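Local coordinates for protein haemagglutinin I (Physarum polycephalum, PDB 3A5P) that probably binds carbohydrate and agglutinates cells as a lectin, through a compact domain of the legume lectin fold, at residues T33-T41 / Q96-A104; I45-I56 / R64-G72. All coordinates share one frame; numbering follows the deposited sequence.

Interaction 1 of 2, residues T33-T41 / Q96-A104; sequences TVTGYAPIT and QHLTLKKLA
The C-terminal tail, running on from strand 96-99 of one sheet, is pinned to the turn that joins strands 30-34 and 40-43 of the other, with Y37 bridged to K102 at its centre. Two backbone hydrogen bonds flank that single bridge: L103 N gives to G36 O at 2.9 Å, almost straight at the hydrogen (173°), and A38 N gives to K101 O, also at 2.9 Å. A water continues the seam, donating to A38 O and accepting from K101 N. The turn is a type II beta turn from V34 to Y37, closed by Y37 N on V34 O, and its geometry presents G36 O to the tail.

L100 is shared among three partners, and its two methyls part company. CD1 sits over one face of the Y37 ring, 4.1 Å from the ring centroid and displaced toward the rim, and also touches V34 CG2; CD2 instead meets I40 CD1 at 3.7 Å. With CG of Y37 beside its own backbone N (chi1 -59°), the ring lies across L100 at about a right angle, bringing Y37 CD1 to 3.4 Å from L100 CB. The aliphatic chain of K102 runs alongside the tyrosine, pointing the same way, with its CG 3.4 Å from Y37 CE1. On the other flank L103 CD2 packs on A38 CB at 3.8 Å. Farther back along strand 96-99, L98 CD1 meets I40 CD1, and V58 touches both residues. K101 leads its ammonium away to D63 and the N60 carbonyl, and to D62 of the second subunit. The contact thus joins a turn of one sheet to the chain running on from the other, within the two-sheet beta sandwich of the legume lectin fold.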
ATOM      1  N   THR A  33      -5.135   3.616   1.240  1.00 14.56           N
ATOM      2  CA  THR A  33      -3.987   4.173   1.934  1.00 15.14           C
ATOM      3  C   THR A  33      -4.422   5.273   2.892  1.00 14.97           C
ATOM      4  O   THR A  33      -5.316   6.050   2.573  1.00 14.89           O
ATOM      5  CB  THR A  33      -2.941   4.745   0.937  1.00 15.36           C
ATOM      6  OG1 THR A  33      -3.549   5.782   0.127  1.00 15.36           O
ATOM      7  CG2 THR A  33      -2.362   3.598   0.058  1.00 16.37           C
ATOM      8  N   VAL A  34      -3.807   5.302   4.071  1.00 15.72           N
ATOM      9  CA  VAL A  34      -4.060   6.363   5.067  1.00 15.64           C
ATOM     10  C   VAL A  34      -2.693   6.759   5.594  1.00 16.26           C
ATOM     11  O   VAL A  34      -1.944   5.910   6.124  1.00 15.52           O
ATOM     12  CB  VAL A  34      -4.941   5.865   6.268  1.00 15.56           C
ATOM     13  CG1 VAL A  34      -5.212   7.028   7.257  1.00 15.72           C
ATOM     14  CG2 VAL A  34      -6.250   5.252   5.782  1.00 16.73           C
ATOM     15  N   THR A  35      -2.356   8.033   5.438  1.00 16.63           N
ATOM     16  CA  THR A  35      -1.028   8.515   5.794  1.00 17.36           C
ATOM     17  C   THR A  35      -0.693   8.130   7.227  1.00 17.89           C
ATOM     18  O   THR A  35      -1.491   8.401   8.154  1.00 17.69           O
ATOM     19  CB  THR A  35      -0.975  10.034   5.648  1.00 17.85           C
ATOM     20  OG1 THR A  35      -1.117  10.378   4.262  1.00 18.36           O
ATOM     21  CG2 THR A  35       0.344  10.583   6.211  1.00 18.11           C
ATOM     22  N   GLY A  36       0.461   7.475   7.396  1.00 17.30           N
ATOM     23  CA  GLY A  36       0.958   7.096   8.717  1.00 18.69           C
ATOM     24  C   GLY A  36       0.701   5.625   9.018  1.00 18.21           C
ATOM     25  O   GLY A  36       1.248   5.076   9.977  1.00 18.49           O
ATOM     26  N   TYR A  37      -0.135   4.991   8.197  1.00 17.60           N
ATOM     27  CA  TYR A  37      -0.503   3.602   8.422  1.00 17.33           C
ATOM     28  C   TYR A  37      -0.158   2.711   7.247  1.00 17.22           C
ATOM     29  O   TYR A  37       0.040   3.195   6.134  1.00 16.17           O
ATOM     30  CB  TYR A  37      -2.011   3.503   8.670  1.00 18.47           C
ATOM     31  CG  TYR A  37      -2.443   4.317   9.871  1.00 19.27           C
ATOM     32  CD1 TYR A  37      -2.396   3.764  11.154  1.00 19.77           C
ATOM     33  CD2 TYR A  37      -2.858   5.636   9.720  1.00 20.72           C
ATOM     34  CE1 TYR A  37      -2.776   4.512  12.273  1.00 22.10           C
ATOM     35  CE2 TYR A  37      -3.250   6.403  10.831  1.00 23.12           C
ATOM     36  CZ  TYR A  37      -3.200   5.825  12.098  1.00 23.53           C
ATOM     37  OH  TYR A  37      -3.583   6.545  13.197  1.00 25.06           O
ATOM     38  N   ALA A  38      -0.155   1.400   7.510  1.00 16.46           N
ATOM     39  CA  ALA A  38       0.024   0.385   6.466  1.00 16.54           C
ATOM     40  C   ALA A  38      -1.184   0.360   5.524  1.00 16.44           C
ATOM     41  O   ALA A  38      -2.334   0.467   5.990  1.00 16.45           O
ATOM     42  CB  ALA A  38       0.264  -0.973   7.091  1.00 16.69           C
ATOM     43  N   PRO A  39      -0.939   0.261   4.189  1.00 17.04           N
ATOM     44  CA  PRO A  39      -2.057   0.132   3.257  1.00 16.40           C
ATOM     45  C   PRO A  39      -2.887  -1.115   3.558  1.00 16.43           C
ATOM     46  O   PRO A  39      -2.357  -2.122   4.050  1.00 16.52           O
ATOM     47  CB  PRO A  39      -1.379   0.003   1.878  1.00 17.23           C
ATOM     48  CG  PRO A  39      -0.034   0.698   2.056  1.00 17.89           C
ATOM     49  CD  PRO A  39       0.361   0.323   3.489  1.00 16.99           C
ATOM     50  N   ILE A  40      -4.184  -1.007   3.317  1.00 15.39           N
ATOM     51  CA  ILE A  40      -5.074  -2.153   3.307  1.00 15.88           C
ATOM     52  C   ILE A  40      -5.174  -2.615   1.854  1.00 15.77           C
ATOM     53  O   ILE A  40      -5.556  -1.828   0.995  1.00 16.52           O
ATOM     54  CB  ILE A  40      -6.486  -1.760   3.819  1.00 16.00           C
ATOM     55  CG1 ILE A  40      -6.409  -1.084   5.203  1.00 16.26           C
ATOM     56  CG2 ILE A  40      -7.480  -2.975   3.764  1.00 14.94           C
ATOM     57  CD1 ILE A  40      -7.676  -0.335   5.546  1.00 21.82           C
ATOM     58  N   THR A  41      -4.818  -3.874   1.582  1.00 14.82           N
ATOM     59  CA  THR A  41      -4.869  -4.423   0.221  1.00 15.27           C
ATOM     60  C   THR A  41      -6.132  -5.267   0.021  1.00 15.13           C
ATOM     61  O   THR A  41      -6.489  -6.083   0.873  1.00 15.58           O
ATOM     62  CB  THR A  41      -3.592  -5.290  -0.115  1.00 15.04           C
ATOM     63  OG1 THR A  41      -2.416  -4.495   0.065  1.00 14.91           O
ATOM     64  CG2 THR A  41      -3.648  -5.823  -1.572  1.00 14.94           C
ATOM     65  N   GLN A  96     -17.166  -6.459   8.475  1.00 22.25           N
ATOM     66  CA  GLN A  96     -16.040  -6.903   9.288  1.00 22.07           C
ATOM     67  C   GLN A  96     -15.164  -5.715   9.648  1.00 21.60           C
ATOM     68  O   GLN A  96     -14.981  -4.806   8.838  1.00 21.33           O
ATOM     69  CB  GLN A  96     -15.267  -7.980   8.540  1.00 22.77           C
ATOM     70  CG  GLN A  96     -16.159  -9.204   8.281  1.00 24.63           C
ATOM     71  CD  GLN A  96     -15.410 -10.353   7.722  1.00 29.13           C
ATOM     72  OE1 GLN A  96     -14.682 -11.044   8.438  1.00 28.91           O
ATOM     73  NE2 GLN A  96     -15.570 -10.578   6.421  1.00 31.51           N
ATOM     74  N   HIS A  97     -14.651  -5.723  10.872  1.00 20.02           N
ATOM     75  CA  HIS A  97     -13.883  -4.616  11.392  1.00 19.49           C
ATOM     76  C   HIS A  97     -12.384  -4.929  11.394  1.00 18.92           C
ATOM     77  O   HIS A  97     -11.985  -6.068  11.637  1.00 19.18           O
ATOM     78  CB  HIS A  97     -14.360  -4.320  12.821  1.00 19.74           C
ATOM     79  CG  HIS A  97     -13.571  -3.267  13.526  1.00 19.14           C
ATOM     80  ND1 HIS A  97     -12.497  -3.565  14.339  1.00 20.95           N
ATOM     81  CD2 HIS A  97     -13.721  -1.921  13.573  1.00 18.74           C
ATOM     82  CE1 HIS A  97     -12.008  -2.444  14.843  1.00 20.97           C
ATOM     83  NE2 HIS A  97     -12.727  -1.429  14.385  1.00 18.87           N
ATOM     84  N   LEU A  98     -11.567  -3.908  11.134  1.00 18.84           N
ATOM     85  CA  LEU A  98     -10.141  -3.944  11.454  1.00 18.14           C
ATOM     86  C   LEU A  98      -9.709  -2.578  11.986  1.00 18.25           C
ATOM     87  O   LEU A  98     -10.453  -1.584  11.910  1.00 17.48           O
ATOM     88  CB  LEU A  98      -9.290  -4.355  10.223  1.00 18.71           C
ATOM     89  CG  LEU A  98      -9.341  -3.473   8.952  1.00 19.10           C
ATOM     90  CD1 LEU A  98      -8.424  -2.234   9.054  1.00 17.81           C
ATOM     91  CD2 LEU A  98      -9.003  -4.259   7.643  1.00 18.38           C
ATOM     92  N   THR A  99      -8.499  -2.547  12.522  1.00 18.18           N
ATOM     93  CA  THR A  99      -7.892  -1.293  12.924  0.50 18.30           C
ATOM     94  C   THR A  99      -6.588  -1.104  12.202  1.00 18.17           C
ATOM     95  O   THR A  99      -5.767  -2.038  12.078  1.00 17.94           O
ATOM     96  CB  THR A  99      -7.654  -1.186  14.436  0.50 18.60           C
ATOM     97  OG1 THR A  99      -6.977  -2.359  14.903  0.50 19.51           O
ATOM     98  CG2 THR A  99      -8.968  -1.029  15.149  0.50 18.36           C
ATOM     99  N   LEU A 100      -6.424   0.115  11.690  1.00 17.96           N
ATOM    100  CA  LEU A 100      -5.220   0.532  10.975  1.00 17.74           C
ATOM    101  C   LEU A 100      -3.976   0.272  11.813  1.00 18.81           C
ATOM    102  O   LEU A 100      -3.999   0.458  13.039  1.00 19.09           O
ATOM    103  CB  LEU A 100      -5.305   2.025  10.630  1.00 18.12           C
ATOM    104  CG  LEU A 100      -6.399   2.401   9.616  1.00 17.19           C
ATOM    105  CD1 LEU A 100      -6.446   3.936   9.382  1.00 16.38           C
ATOM    106  CD2 LEU A 100      -6.247   1.638   8.294  1.00 17.46           C
ATOM    107  N   LYS A 101      -2.901  -0.131  11.151  1.00 18.29           N
ATOM    108  CA  LYS A 101      -1.634  -0.409  11.825  1.00 19.32           C
ATOM    109  C   LYS A 101      -0.658   0.718  11.563  1.00 19.44           C
ATOM    110  O   LYS A 101      -0.332   1.011  10.400  1.00 18.40           O
ATOM    111  CB  LYS A 101      -1.063  -1.732  11.318  1.00 19.95           C
ATOM    112  CG  LYS A 101      -1.882  -2.909  11.761  1.00 23.04           C
ATOM    113  CD  LYS A 101      -1.933  -3.991  10.696  1.00 29.20           C
ATOM    114  CE  LYS A 101      -0.629  -4.692  10.533  1.00 29.51           C
ATOM    115  NZ  LYS A 101      -0.868  -6.107  10.157  1.00 30.76           N
ATOM    116  N   LYS A 102      -0.203   1.368  12.638  1.00 19.72           N
ATOM    117  CA  LYS A 102       0.750   2.463  12.488  1.00 21.59           C
ATOM    118  C   LYS A 102       2.054   1.945  11.918  1.00 21.29           C
ATOM    119  O   LYS A 102       2.523   0.871  12.298  1.00 21.76           O
ATOM    120  CB  LYS A 102       1.020   3.182  13.816  1.00 22.39           C
ATOM    121  CG  LYS A 102      -0.046   4.134  14.184  1.00 26.58           C
ATOM    122  CD  LYS A 102       0.455   5.192  15.144  1.00 32.90           C
ATOM    123  CE  LYS A 102      -0.712   6.101  15.568  1.00 36.72           C
ATOM    124  NZ  LYS A 102      -0.284   7.108  16.601  1.00 40.72           N
ATOM    125  N   LEU A 103       2.624   2.695  10.984  1.00 21.88           N
ATOM    126  CA  LEU A 103       3.990   2.399  10.531  1.00 21.82           C
ATOM    127  C   LEU A 103       4.977   2.969  11.550  1.00 23.31           C
ATOM    128  O   LEU A 103       4.944   4.153  11.883  1.00 24.24           O
ATOM    129  CB  LEU A 103       4.248   2.922   9.115  1.00 21.86           C
ATOM    130  CG  LEU A 103       3.301   2.353   8.045  1.00 19.79           C
ATOM    131  CD1 LEU A 103       3.548   3.049   6.715  1.00 19.91           C
ATOM    132  CD2 LEU A 103       3.456   0.827   7.898  1.00 21.28           C
ATOM    133  N   ALA A 104       5.828   2.098  12.062  1.00 24.37           N
ATOM    134  CA  ALA A 104       6.741   2.465  13.154  1.00 25.06           C
ATOM    135  C   ALA A 104       8.134   2.763  12.621  1.00 25.25           C
ATOM    136  O   ALA A 104       8.451   2.368  11.506  1.00 24.26           O
ATOM    137  CB  ALA A 104       6.788   1.339  14.181  1.00 25.35           C
ATOM    138  OXT ALA A 104       8.967   3.418  13.285  1.00 26.41           O
TER
HETATM  139  O   HOH W   1      -3.156  -0.591   8.430  1.00 14.56           O

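Interaction 2 of 2, residues I45-I56 / R64-G72; sequences IGPKTVHQSWYI and RAFQLGYEG
W54 CB lies over one face of the Y70 ring, 3.4 Å from its centroid, and I56, crossing Y70 at about a right angle, brings CG1 to 3.7 Å from Y70 CE2. The indole itself is oblique to the phenol, their planes 45° apart. These residues, with L68, share one face of an antiparallel hairpin in which W54-Y70 and I56-L68 are hydrogen-bonded pairs and Y55-G69 is the non-hydrogen-bonded pair between them. A water links Y55 O to Y70 OH, which also bonds V2.

Over G69 the loop folds back, V50 CG2 resting 3.8 Å from G69 CA. Beside it Q67, extended with CG anti to its backbone N (chi1 -171°), inserts its amide into the loop: OE1 accepts from T49 N (2.7 Å) and V50 N on the same face of its plane, while NE2 gives a nearly straight bond to P47 O. At one edge E71 takes S53 OG on OE1 at 2.6 Å and S53 N on OE2; at the other, R64 NH2 makes a bent hydrogen bond to G46 O at 2.8 Å, from above the carbonyl plane, and a salt bridge to the C-terminal carboxylate of A104 of the second subunit. Strand 63-70 ends its five-stranded sheet within the chain, with L68 packed against I88 of strand 85-89 and Q96 of strand 96-99.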
ATOM      1  N   ILE A  45      -6.575 -12.985  -3.793  1.00 23.12           N
ATOM      2  CA  ILE A  45      -5.723 -14.063  -3.245  1.00 24.67           C
ATOM      3  C   ILE A  45      -6.589 -15.144  -2.599  1.00 25.27           C
ATOM      4  O   ILE A  45      -7.376 -14.862  -1.700  1.00 25.42           O
ATOM      5  CB  ILE A  45      -4.664 -13.528  -2.255  1.00 24.48           C
ATOM      6  CG1 ILE A  45      -3.630 -12.707  -3.034  1.00 25.38           C
ATOM      7  CG2 ILE A  45      -3.970 -14.685  -1.493  1.00 24.92           C
ATOM      8  CD1 ILE A  45      -2.763 -11.841  -2.165  1.00 28.27           C
ATOM      9  N   GLY A  46      -6.441 -16.385  -3.076  1.00 25.63           N
ATOM     10  CA  GLY A  46      -7.287 -17.476  -2.620  1.00 26.54           C
ATOM     11  C   GLY A  46      -6.759 -18.286  -1.446  1.00 27.20           C
ATOM     12  O   GLY A  46      -5.756 -17.924  -0.831  1.00 26.72           O
ATOM     13  N   PRO A  47      -7.453 -19.393  -1.118  1.00 27.96           N
ATOM     14  CA  PRO A  47      -8.658 -19.876  -1.807  1.00 28.51           C
ATOM     15  C   PRO A  47      -9.928 -19.170  -1.320  1.00 28.06           C
ATOM     16  O   PRO A  47      -9.872 -18.394  -0.362  1.00 27.81           O
ATOM     17  CB  PRO A  47      -8.702 -21.355  -1.411  1.00 29.06           C
ATOM     18  CG  PRO A  47      -8.130 -21.363  -0.027  1.00 28.43           C
ATOM     19  CD  PRO A  47      -7.077 -20.266   0.010  1.00 28.80           C
ATOM     20  N   LYS A  48     -11.050 -19.424  -1.988  1.00 28.38           N
ATOM     21  CA  LYS A  48     -12.334 -18.899  -1.534  1.00 28.30           C
ATOM     22  C   LYS A  48     -12.769 -19.657  -0.283  1.00 28.79           C
ATOM     23  O   LYS A  48     -12.894 -20.888  -0.317  1.00 28.93           O
ATOM     24  CB  LYS A  48     -13.403 -18.997  -2.618  1.00 28.32           C
ATOM     25  CG  LYS A  48     -14.744 -18.408  -2.178  1.00 28.10           C
ATOM     26  CD  LYS A  48     -15.640 -17.997  -3.343  1.00 29.94           C
ATOM     27  CE  LYS A  48     -16.393 -19.178  -3.957  1.00 30.71           C
ATOM     28  NZ  LYS A  48     -17.274 -19.848  -2.969  1.00 31.23           N
ATOM     29  N   THR A  49     -12.960 -18.924   0.817  1.00 27.99           N
ATOM     30  CA  THR A  49     -13.529 -19.482   2.050  1.00 28.28           C
ATOM     31  C   THR A  49     -14.978 -19.056   2.282  1.00 28.15           C
ATOM     32  O   THR A  49     -15.718 -19.725   3.011  1.00 27.47           O
ATOM     33  CB  THR A  49     -12.716 -19.121   3.318  1.00 28.59           C
ATOM     34  OG1 THR A  49     -12.609 -17.698   3.436  1.00 28.63           O
ATOM     35  CG2 THR A  49     -11.315 -19.756   3.298  1.00 30.20           C
ATOM     36  N   VAL A  50     -15.384 -17.936   1.677  1.00 27.47           N
ATOM     37  CA  VAL A  50     -16.759 -17.431   1.819  1.00 27.21           C
ATOM     38  C   VAL A  50     -17.769 -18.280   1.035  1.00 27.36           C
ATOM     39  O   VAL A  50     -17.395 -18.962   0.069  1.00 27.00           O
ATOM     40  CB  VAL A  50     -16.871 -15.939   1.399  1.00 27.11           C
ATOM     41  CG1 VAL A  50     -16.042 -15.057   2.330  1.00 27.21           C
ATOM     42  CG2 VAL A  50     -16.429 -15.751  -0.048  1.00 26.94           C
ATOM     43  N   HIS A  51     -19.042 -18.211   1.444  1.00 27.40           N
ATOM     44  CA  HIS A  51     -20.091 -19.006   0.799  0.50 27.69           C
ATOM     45  C   HIS A  51     -20.610 -18.416  -0.517  1.00 27.49           C
ATOM     46  O   HIS A  51     -21.133 -19.147  -1.368  1.00 27.53           O
ATOM     47  CB  HIS A  51     -21.239 -19.308   1.782  0.50 27.86           C
ATOM     48  CG  HIS A  51     -20.862 -20.267   2.873  0.50 28.69           C
ATOM     49  ND1 HIS A  51     -21.562 -20.363   4.056  0.50 29.76           N
ATOM     50  CD2 HIS A  51     -19.852 -21.167   2.961  0.50 30.38           C
ATOM     51  CE1 HIS A  51     -20.999 -21.274   4.829  0.50 29.23           C
ATOM     52  NE2 HIS A  51     -19.958 -21.777   4.188  0.50 30.00           N
ATOM     53  N   GLN A  52     -20.445 -17.104  -0.708  1.00 27.04           N
ATOM     54  CA  GLN A  52     -20.891 -16.446  -1.938  1.00 26.48           C
ATOM     55  C   GLN A  52     -20.106 -16.922  -3.161  1.00 26.26           C
ATOM     56  O   GLN A  52     -19.039 -17.519  -3.009  1.00 26.31           O
ATOM     57  CB  GLN A  52     -20.817 -14.918  -1.811  1.00 26.61           C
ATOM     58  CG  GLN A  52     -21.765 -14.320  -0.756  1.00 27.42           C
ATOM     59  CD  GLN A  52     -21.298 -14.536   0.683  1.00 27.96           C
ATOM     60  OE1 GLN A  52     -20.121 -14.824   0.941  1.00 26.60           O
ATOM     61  NE2 GLN A  52     -22.219 -14.366   1.635  1.00 27.94           N
ATOM     62  N   SER A  53     -20.649 -16.666  -4.356  1.00 26.38           N
ATOM     63  CA  SER A  53     -20.009 -17.048  -5.629  1.00 26.33           C
ATOM     64  C   SER A  53     -18.600 -16.470  -5.769  1.00 26.27           C
ATOM     65  O   SER A  53     -17.680 -17.162  -6.225  1.00 25.15           O
ATOM     66  CB  SER A  53     -20.830 -16.570  -6.831  1.00 27.04           C
ATOM     67  OG  SER A  53     -22.181 -17.010  -6.776  1.00 28.33           O
ATOM     68  N   TRP A  54     -18.448 -15.197  -5.368  1.00 25.38           N
ATOM     69  CA  TRP A  54     -17.212 -14.435  -5.594  1.00 25.25           C
ATOM     70  C   TRP A  54     -16.671 -13.863  -4.298  1.00 23.76           C
ATOM     71  O   TRP A  54     -17.412 -13.697  -3.337  1.00 22.49           O
ATOM     72  CB  TRP A  54     -17.455 -13.281  -6.576  1.00 26.89           C
ATOM     73  CG  TRP A  54     -18.356 -13.636  -7.692  1.00 29.82           C
ATOM     74  CD1 TRP A  54     -19.551 -13.062  -7.996  1.00 31.87           C
ATOM     75  CD2 TRP A  54     -18.152 -14.681  -8.647  1.00 31.84           C
ATOM     76  NE1 TRP A  54     -20.102 -13.670  -9.102  1.00 32.83           N
ATOM     77  CE2 TRP A  54     -19.266 -14.675  -9.514  1.00 32.18           C
ATOM     78  CE3 TRP A  54     -17.129 -15.616  -8.860  1.00 31.69           C
ATOM     79  CZ2 TRP A  54     -19.386 -15.565 -10.580  1.00 31.66           C
ATOM     80  CZ3 TRP A  54     -17.252 -16.504  -9.912  1.00 32.35           C
ATOM     81  CH2 TRP A  54     -18.374 -16.471 -10.761  1.00 31.86           C
ATOM     82  N   TYR A  55     -15.380 -13.530  -4.293  1.00 22.13           N
ATOM     83  CA  TYR A  55     -14.726 -13.111  -3.066  1.00 21.21           C
ATOM     84  C   TYR A  55     -13.703 -11.990  -3.291  1.00 20.57           C
ATOM     85  O   TYR A  55     -13.221 -11.768  -4.411  1.00 20.58           O
ATOM     86  CB  TYR A  55     -14.075 -14.309  -2.351  1.00 21.46           C
ATOM     87  CG  TYR A  55     -12.832 -14.820  -3.051  1.00 22.07           C
ATOM     88  CD1 TYR A  55     -11.575 -14.295  -2.744  1.00 23.07           C
ATOM     89  CD2 TYR A  55     -12.922 -15.796  -4.059  1.00 24.20           C
ATOM     90  CE1 TYR A  55     -10.426 -14.729  -3.411  1.00 24.49           C
ATOM     91  CE2 TYR A  55     -11.769 -16.255  -4.724  1.00 24.40           C
ATOM     92  CZ  TYR A  55     -10.532 -15.710  -4.398  1.00 25.02           C
ATOM     93  OH  TYR A  55      -9.380 -16.136  -5.025  1.00 25.93           O
ATOM     94  N   ILE A  56     -13.421 -11.284  -2.199  1.00 19.70           N
ATOM     95  CA  ILE A  56     -12.362 -10.278  -2.122  1.00 18.44           C
ATOM     96  C   ILE A  56     -11.628 -10.534  -0.801  1.00 18.48           C
ATOM     97  O   ILE A  56     -12.246 -10.515   0.276  1.00 18.66           O
ATOM     98  CB  ILE A  56     -12.923  -8.834  -2.104  1.00 18.58           C
ATOM     99  CG1 ILE A  56     -13.893  -8.604  -3.272  1.00 17.39           C
ATOM    100  CG2 ILE A  56     -11.729  -7.805  -2.165  1.00 18.00           C
ATOM    101  CD1 ILE A  56     -14.764  -7.304  -3.130  1.00 17.54           C
ATOM    102  N   ARG A  64      -3.262 -11.256   6.547  1.00 22.73           N
ATOM    103  CA  ARG A  64      -4.602 -11.507   6.067  1.00 22.65           C
ATOM    104  C   ARG A  64      -5.595 -11.169   7.177  1.00 22.69           C
ATOM    105  O   ARG A  64      -5.528 -11.721   8.286  1.00 23.29           O
ATOM    106  CB  ARG A  64      -4.751 -12.933   5.581  1.00 23.00           C
ATOM    107  CG  ARG A  64      -5.988 -13.107   4.747  1.00 25.31           C
ATOM    108  CD  ARG A  64      -6.261 -14.541   4.551  1.00 30.50           C
ATOM    109  NE  ARG A  64      -5.633 -15.049   3.350  1.00 32.14           N
ATOM    110  CZ  ARG A  64      -6.296 -15.592   2.343  1.00 30.10           C
ATOM    111  NH1 ARG A  64      -7.609 -15.686   2.395  1.00 31.63           N
ATOM    112  NH2 ARG A  64      -5.641 -16.052   1.294  1.00 29.23           N
ATOM    113  N   ALA A  65      -6.478 -10.219   6.885  1.00 21.02           N
ATOM    114  CA  ALA A  65      -7.470  -9.746   7.848  1.00 20.18           C
ATOM    115  C   ALA A  65      -8.730 -10.626   7.805  1.00 19.69           C
ATOM    116  O   ALA A  65      -9.141 -11.195   8.833  1.00 19.43           O
ATOM    117  CB  ALA A  65      -7.814  -8.285   7.574  1.00 19.79           C
ATOM    118  N   PHE A  66      -9.325 -10.745   6.620  1.00 19.32           N
ATOM    119  CA  PHE A  66     -10.540 -11.553   6.393  1.00 20.02           C
ATOM    120  C   PHE A  66     -10.863 -11.594   4.917  1.00 20.30           C
ATOM    121  O   PHE A  66     -10.211 -10.911   4.117  1.00 20.49           O
ATOM    122  CB  PHE A  66     -11.768 -11.021   7.179  1.00 19.75           C
ATOM    123  CG  PHE A  66     -11.868  -9.507   7.238  1.00 20.11           C
ATOM    124  CD1 PHE A  66     -12.288  -8.769   6.123  1.00 20.91           C
ATOM    125  CD2 PHE A  66     -11.534  -8.820   8.413  1.00 22.48           C
ATOM    126  CE1 PHE A  66     -12.372  -7.359   6.180  1.00 21.52           C
ATOM    127  CE2 PHE A  66     -11.611  -7.414   8.477  1.00 21.90           C
ATOM    128  CZ  PHE A  66     -12.040  -6.691   7.358  1.00 20.50           C
ATOM    129  N   GLN A  67     -11.893 -12.357   4.559  1.00 20.02           N
ATOM    130  CA  GLN A  67     -12.344 -12.408   3.187  1.00 19.82           C
ATOM    131  C   GLN A  67     -13.804 -12.012   3.139  1.00 20.56           C
ATOM    132  O   GLN A  67     -14.587 -12.386   4.036  1.00 20.37           O
ATOM    133  CB  GLN A  67     -12.159 -13.817   2.632  1.00 20.05           C
ATOM    134  CG  GLN A  67     -12.390 -13.935   1.135  1.00 19.54           C
ATOM    135  CD  GLN A  67     -12.070 -15.347   0.636  1.00 20.43           C
ATOM    136  OE1 GLN A  67     -12.962 -16.194   0.552  1.00 21.73           O
ATOM    137  NE2 GLN A  67     -10.788 -15.611   0.361  1.00 19.43           N
ATOM    138  N   LEU A  68     -14.157 -11.275   2.087  1.00 20.00           N
ATOM    139  CA  LEU A  68     -15.509 -10.803   1.823  1.00 21.14           C
ATOM    140  C   LEU A  68     -16.088 -11.587   0.644  1.00 20.83           C
ATOM    141  O   LEU A  68     -15.349 -12.000  -0.252  1.00 21.51           O
ATOM    142  CB  LEU A  68     -15.468  -9.339   1.404  1.00 21.57           C
ATOM    143  CG  LEU A  68     -14.541  -8.372   2.172  1.00 25.24           C
ATOM    144  CD1 LEU A  68     -14.311  -7.102   1.354  1.00 27.08           C
ATOM    145  CD2 LEU A  68     -15.175  -8.041   3.502  1.00 25.52           C
ATOM    146  N   GLY A  69     -17.403 -11.755   0.639  1.00 21.15           N
ATOM    147  CA  GLY A  69     -18.102 -12.409  -0.472  1.00 20.71           C
ATOM    148  C   GLY A  69     -19.062 -11.458  -1.160  1.00 21.25           C
ATOM    149  O   GLY A  69     -19.542 -10.465  -0.560  1.00 20.90           O
ATOM    150  N   TYR A  70     -19.344 -11.752  -2.422  1.00 20.89           N
ATOM    151  CA  TYR A  70     -20.314 -10.969  -3.176  1.00 21.71           C
ATOM    152  C   TYR A  70     -20.956 -11.766  -4.314  1.00 22.13           C
ATOM    153  O   TYR A  70     -20.429 -12.790  -4.776  1.00 21.49           O
ATOM    154  CB  TYR A  70     -19.687  -9.646  -3.694  1.00 20.73           C
ATOM    155  CG  TYR A  70     -18.674  -9.799  -4.818  1.00 20.81           C
ATOM    156  CD1 TYR A  70     -19.078  -9.748  -6.161  1.00 20.17           C
ATOM    157  CD2 TYR A  70     -17.307 -10.000  -4.547  1.00 19.21           C
ATOM    158  CE1 TYR A  70     -18.166  -9.884  -7.200  1.00 20.98           C
ATOM    159  CE2 TYR A  70     -16.368 -10.146  -5.600  1.00 19.12           C
ATOM    160  CZ  TYR A  70     -16.818 -10.091  -6.924  1.00 19.65           C
ATOM    161  OH  TYR A  70     -15.934 -10.246  -7.965  1.00 18.02           O
ATOM    162  N   GLU A  71     -22.121 -11.287  -4.722  1.00 23.41           N
ATOM    163  CA  GLU A  71     -22.796 -11.751  -5.917  1.00 24.62           C
ATOM    164  C   GLU A  71     -22.881 -10.561  -6.861  1.00 25.18           C
ATOM    165  O   GLU A  71     -22.828  -9.407  -6.422  1.00 25.30           O
ATOM    166  CB  GLU A  71     -24.208 -12.243  -5.570  1.00 24.89           C
ATOM    167  CG  GLU A  71     -24.262 -13.350  -4.536  1.00 25.91           C
ATOM    168  CD  GLU A  71     -23.674 -14.667  -5.034  1.00 27.90           C
ATOM    169  OE1 GLU A  71     -23.532 -14.843  -6.273  1.00 29.92           O
ATOM    170  OE2 GLU A  71     -23.354 -15.514  -4.174  1.00 28.04           O
ATOM    171  N   GLY A  72     -23.034 -10.835  -8.154  1.00 25.66           N
ATOM    172  CA  GLY A  72     -23.134  -9.779  -9.163  1.00 26.18           C
ATOM    173  C   GLY A  72     -21.851  -8.964  -9.231  1.00 26.17           C
ATOM    174  O   GLY A  72     -20.766  -9.510  -9.024  1.00 26.74           O
TER
HETATM  175  O   HOH W   2     -13.650 -11.548  -7.067  1.00 22.21           O

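Overall arrangement
From the N terminus, the chain runs through strands 3-10 and 17-20 before it reaches the turn between strands 30-34 and 40-43, which the C-terminal tail meets; interaction 1 therefore closes a long loop of 54 intervening residues. Interaction 2 is nested inside that loop, a local closure joining the two arms of the hairpin 54-60/63-70 together with the loop before it. Their centres lie about 21 Å apart, on opposite sides of the chain's centre. One ties the five-stranded sheet to the tail of the four-stranded one; the other joins the outermost strand of that five-stranded sheet, as counted within the chain, to its neighbour. They meet directly where Q96 NE2 probably hydrogen-bonds Q67 O, and both touch the second subunit.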